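Local coordinates for putative PAS/PAC sensor protein (Nakamurella multipartita DSM 44233, PDB 6HMJ) that senses blue light through a flavin-binding light-oxygen-voltage domain and probably couples that signal to RNA binding and translational regulation, at residues 330-335 / 341-346. Residues are numbered along the deposited sequence; the frame is centred on the assembly and turned at random.
With FMN (flavin mononucleotide), chain E.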
ATOM      1  N   LEU A 330      -3.626  19.076  34.772  1.00 51.90           N
ATOM      2  CA  LEU A 330      -4.290  19.889  35.783  1.00 51.79           C
ATOM      3  C   LEU A 330      -3.231  20.408  36.745  1.00 53.86           C
ATOM      4  O   LEU A 330      -2.553  19.618  37.412  1.00 55.29           O
ATOM      5  CB  LEU A 330      -5.352  19.087  36.534  1.00 52.17           C
ATOM      6  CG  LEU A 330      -6.639  18.772  35.772  1.00 51.42           C
ATOM      7  CD1 LEU A 330      -7.466  17.760  36.543  1.00 51.68           C
ATOM      8  CD2 LEU A 330      -7.449  20.026  35.507  1.00 51.79           C
ATOM      9  N   SER A 331      -3.094  21.730  36.815  1.00 54.12           N
ATOM     10  CA  SER A 331      -2.081  22.365  37.647  1.00 55.44           C
ATOM     11  C   SER A 331      -2.764  23.230  38.696  1.00 54.58           C
ATOM     12  O   SER A 331      -3.526  24.144  38.333  1.00 52.38           O
ATOM     13  CB  SER A 331      -1.138  23.208  36.785  1.00 56.31           C
ATOM     14  OG  SER A 331       0.038  23.537  37.501  1.00 59.71           O
ATOM     15  N   PRO A 332      -2.558  22.985  39.989  1.00 56.54           N
ATOM     16  CA  PRO A 332      -3.223  23.807  41.005  1.00 57.63           C
ATOM     17  C   PRO A 332      -2.510  25.132  41.216  1.00 59.34           C
ATOM     18  O   PRO A 332      -1.284  25.234  41.116  1.00 61.87           O
ATOM     19  CB  PRO A 332      -3.150  22.934  42.265  1.00 59.09           C
ATOM     20  CG  PRO A 332      -1.918  22.124  42.075  1.00 60.21           C
ATOM     21  CD  PRO A 332      -1.821  21.858  40.592  1.00 58.12           C
ATOM     22  N   VAL A 333      -3.302  26.154  41.525  1.00 57.92           N
ATOM     23  CA  VAL A 333      -2.801  27.498  41.797  1.00 61.13           C
ATOM     24  C   VAL A 333      -3.169  27.833  43.236  1.00 64.38           C
ATOM     25  O   VAL A 333      -4.353  27.824  43.594  1.00 64.26           O
ATOM     26  CB  VAL A 333      -3.382  28.536  40.824  1.00 59.17           C
ATOM     27  CG1 VAL A 333      -2.807  29.909  41.114  1.00 59.57           C
ATOM     28  CG2 VAL A 333      -3.123  28.122  39.381  1.00 58.11           C
ATOM     29  N   ARG A 334      -2.168  28.141  44.052  1.00 68.69           N
ATOM     30  CA  ARG A 334      -2.372  28.399  45.469  1.00 72.39           C
ATOM     31  C   ARG A 334      -2.138  29.880  45.735  1.00 75.02           C
ATOM     32  O   ARG A 334      -1.204  30.476  45.190  1.00 75.24           O
ATOM     33  CB  ARG A 334      -1.414  27.551  46.310  1.00 75.73           C
ATOM     34  CG  ARG A 334      -1.502  26.064  45.992  1.00 76.70           C
ATOM     35  CD  ARG A 334      -0.619  25.201  46.886  1.00 81.16           C
ATOM     36  NE  ARG A 334      -0.769  23.781  46.563  1.00 82.56           N
ATOM     37  CZ  ARG A 334      -1.543  22.913  47.209  1.00 84.60           C
ATOM     38  NH1 ARG A 334      -2.268  23.289  48.255  1.00 86.56           N
ATOM     39  NH2 ARG A 334      -1.583  21.650  46.801  1.00 84.02           N
ATOM     40  N   ASN A 335      -2.985  30.475  46.570  1.00 76.96           N
ATOM     41  CA  ASN A 335      -2.879  31.897  46.863  1.00 77.81           C
ATOM     42  C   ASN A 335      -1.768  32.120  47.889  1.00 83.17           C
ATOM     43  O   ASN A 335      -0.977  31.221  48.191  1.00 84.89           O
ATOM     44  CB  ASN A 335      -4.226  32.448  47.332  1.00 75.48           C
ATOM     45  CG  ASN A 335      -4.704  31.816  48.625  1.00 76.82           C
ATOM     46  OD1 ASN A 335      -3.972  31.073  49.279  1.00 78.47           O
ATOM     47  ND2 ASN A 335      -5.942  32.116  49.005  1.00 76.68           N
ATOM     48  N   THR A 341      -7.039  28.009  45.107  1.00 67.08           N
ATOM     49  CA  THR A 341      -8.205  28.781  44.700  1.00 63.32           C
ATOM     50  C   THR A 341      -8.634  28.503  43.265  1.00 60.09           C
ATOM     51  O   THR A 341      -9.833  28.558  42.975  1.00 59.35           O
ATOM     52  CB  THR A 341      -7.944  30.281  44.894  1.00 63.35           C
ATOM     53  OG1 THR A 341      -7.028  30.757  43.905  1.00 63.43           O
ATOM     54  CG2 THR A 341      -7.364  30.551  46.265  1.00 65.13           C
ATOM     55  N   HIS A 342      -7.700  28.189  42.366  1.00 58.94           N
ATOM     56  CA  HIS A 342      -8.029  27.855  40.987  1.00 57.14           C
ATOM     57  C   HIS A 342      -7.258  26.613  40.545  1.00 58.23           C
ATOM     58  O   HIS A 342      -6.373  26.112  41.244  1.00 60.24           O
ATOM     59  CB  HIS A 342      -7.719  29.003  40.011  1.00 56.87           C
ATOM     60  CG  HIS A 342      -8.537  30.236  40.232  1.00 52.93           C
ATOM     61  ND1 HIS A 342      -8.335  31.084  41.299  1.00 57.21           N
ATOM     62  CD2 HIS A 342      -9.559  30.767  39.519  1.00 54.32           C
ATOM     63  CE1 HIS A 342      -9.192  32.086  41.231  1.00 54.42           C
ATOM     64  NE2 HIS A 342      -9.948  31.916  40.161  1.00 55.16           N
ATOM     65  N   TYR A 343      -7.628  26.119  39.364  1.00 54.39           N
ATOM     66  CA  TYR A 343      -6.916  25.061  38.661  1.00 53.93           C
ATOM     67  C   TYR A 343      -6.775  25.483  37.207  1.00 51.23           C
ATOM     68  O   TYR A 343      -7.699  26.067  36.633  1.00 49.26           O
ATOM     69  CB  TYR A 343      -7.656  23.713  38.733  1.00 55.01           C
ATOM     70  CG  TYR A 343      -7.052  22.698  39.686  1.00 57.21           C
ATOM     71  CD1 TYR A 343      -7.417  22.668  41.024  1.00 58.77           C
ATOM     72  CD2 TYR A 343      -6.128  21.764  39.240  1.00 56.79           C
ATOM     73  CE1 TYR A 343      -6.874  21.742  41.892  1.00 60.49           C
ATOM     74  CE2 TYR A 343      -5.579  20.834  40.100  1.00 58.47           C
ATOM     75  CZ  TYR A 343      -5.958  20.827  41.426  1.00 60.75           C
ATOM     76  OH  TYR A 343      -5.419  19.908  42.297  1.00 62.93           O
ATOM     77  N   ILE A 344      -5.621  25.198  36.614  1.00 52.76           N
ATOM     78  CA  ILE A 344      -5.384  25.462  35.201  1.00 52.02           C
ATOM     79  C   ILE A 344      -5.424  24.135  34.457  1.00 52.20           C
ATOM     80  O   ILE A 344      -4.906  23.123  34.943  1.00 51.29           O
ATOM     81  CB  ILE A 344      -4.044  26.182  34.961  1.00 52.69           C
ATOM     82  CG1 ILE A 344      -3.919  27.400  35.876  1.00 52.84           C
ATOM     83  CG2 ILE A 344      -3.932  26.606  33.497  1.00 52.18           C
ATOM     84  CD1 ILE A 344      -2.566  28.071  35.812  1.00 54.00           C
ATOM     85  N   GLY A 345      -6.053  24.142  33.291  1.00 54.11           N
ATOM     86  CA  GLY A 345      -6.141  22.959  32.447  1.00 55.77           C
ATOM     87  C   GLY A 345      -5.576  23.249  31.069  1.00 56.43           C
ATOM     88  O   GLY A 345      -5.854  24.300  30.489  1.00 57.01           O
ATOM     89  N   TYR A 346      -4.786  22.312  30.554  1.00 55.32           N
ATOM     90  CA  TYR A 346      -4.146  22.433  29.244  1.00 55.70           C
ATOM     91  C   TYR A 346      -4.573  21.233  28.404  1.00 56.23           C
ATOM     92  O   TYR A 346      -3.952  20.171  28.470  1.00 58.91           O
ATOM     93  CB  TYR A 346      -2.621  22.502  29.373  1.00 56.73           C
ATOM     94  CG  TYR A 346      -2.137  23.434  30.455  1.00 59.60           C
ATOM     95  CD1 TYR A 346      -2.090  23.023  31.780  1.00 61.67           C
ATOM     96  CD2 TYR A 346      -1.721  24.726  30.154  1.00 60.61           C
ATOM     97  CE1 TYR A 346      -1.650  23.869  32.775  1.00 63.94           C
ATOM     98  CE2 TYR A 346      -1.278  25.581  31.142  1.00 62.26           C
ATOM     99  CZ  TYR A 346      -1.246  25.149  32.451  1.00 65.08           C
ATOM    100  OH  TYR A 346      -0.805  25.995  33.444  1.00 68.27           O
TER
HETATM  101  N1  FMN E 400     -12.676  16.909  32.070  1.00 54.27           N
HETATM  102  C2  FMN E 400     -12.752  16.503  30.784  1.00 55.54           C
HETATM  103  O2  FMN E 400     -13.344  15.435  30.520  1.00 55.91           O
HETATM  104  N3  FMN E 400     -12.213  17.203  29.772  1.00 56.68           N
HETATM  105  C4  FMN E 400     -11.560  18.354  29.958  1.00 55.55           C
HETATM  106  O4  FMN E 400     -11.072  18.977  28.992  1.00 54.19           O
HETATM  107  C4A FMN E 400     -11.433  18.871  31.337  1.00 55.94           C
HETATM  108  N5  FMN E 400     -10.792  20.023  31.611  1.00 56.31           N
HETATM  109  C5A FMN E 400     -10.694  20.467  32.885  1.00 56.24           C
HETATM  110  C6  FMN E 400     -10.021  21.660  33.131  1.00 54.91           C
HETATM  111  C7  FMN E 400      -9.905  22.145  34.425  1.00 53.70           C
HETATM  112  C7M FMN E 400      -9.176  23.440  34.669  1.00 53.77           C
HETATM  113  C8  FMN E 400     -10.497  21.379  35.554  1.00 53.99           C
HETATM  114  C8M FMN E 400     -10.389  21.866  36.975  1.00 54.53           C
HETATM  115  C9  FMN E 400     -11.163  20.187  35.312  1.00 54.25           C
HETATM  116  C9A FMN E 400     -11.290  19.693  34.017  1.00 55.01           C
HETATM  117  N10 FMN E 400     -11.969  18.479  33.738  1.00 55.41           N
HETATM  118  C10 FMN E 400     -12.045  18.053  32.404  1.00 55.54           C
HETATM  119  C1' FMN E 400     -12.580  17.630  34.766  1.00 54.57           C
HETATM  120  C2' FMN E 400     -14.056  17.939  34.911  1.00 53.95           C
HETATM  121  O2' FMN E 400     -14.303  19.336  34.730  1.00 54.58           O
HETATM  122  C3' FMN E 400     -14.515  17.516  36.293  1.00 54.01           C
HETATM  123  O3' FMN E 400     -13.746  18.228  37.275  1.00 55.02           O
HETATM  124  C4' FMN E 400     -14.350  16.027  36.551  1.00 53.69           C
HETATM  125  O4' FMN E 400     -15.070  15.272  35.576  1.00 51.35           O
HETATM  126  C5' FMN E 400     -14.855  15.777  37.965  1.00 55.89           C
HETATM  127  O5' FMN E 400     -15.765  14.688  38.021  1.00 56.32           O
HETATM  128  P   FMN E 400     -17.339  14.988  38.121  1.00 54.86           P
HETATM  129  O1P FMN E 400     -17.928  13.601  38.134  1.00 58.79           O
HETATM  130  O2P FMN E 400     -17.477  15.754  39.416  1.00 56.76           O
HETATM  131  O3P FMN E 400     -17.657  15.837  36.914  1.00 55.61           O
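Tyr343 reaches across to Pro332 on the flavin-facing side of the sheet, and its atoms can be followed outward one by one. CB lies 3.7 Å from FMN C8M, one of the two methyls on the dimethylbenzene end of the flavin. Beyond it, CG and CD2 pass near Ser331 O, and CD2 approaches Leu330 CB at 3.9 Å. Further out, CE2 runs beside Pro332 N, CE1 nears Pro332 CB, and CZ lies 3.6 Å from that same CB. With chi1 at -105° the ring lies across the proline: Pro332 CB sits 3.9 Å from the centroid of the Tyr343 ring and 24° off its normal, which meets the criterion for a CH-pi contact. At the tip, Tyr343 OH passes the proline ring and hydrogen-bonds to Asp308 O, so the phenol end has a polar partner beyond the hairpin.

Strands 323-334 and 340-346 form an antiparallel hairpin in the central sheet of the PAS fold. Ser331 and Ile344 make a reciprocal backbone pair, with Ile344 N to Ser331 O at 2.9 Å and nearly straight (174°). Nearer the turn, Val333 N bonds His342 O while Val333 O accepts Thr341 N; two residues thus oppose one, a classic beta bulge.

Pocket residues continue along the flavin side: Leu330 CD2 lies against FMN C7 and C8, and Gly345 N approaches FMN C7M. On the opposite face Ile344 CG1, anti to the carbonyl carbon, carries CD1 to Val333 CG2 at 3.6 Å. That face also meets the second subunit, where Ser331 OG hydrogen-bonds to Asp244 of that chain.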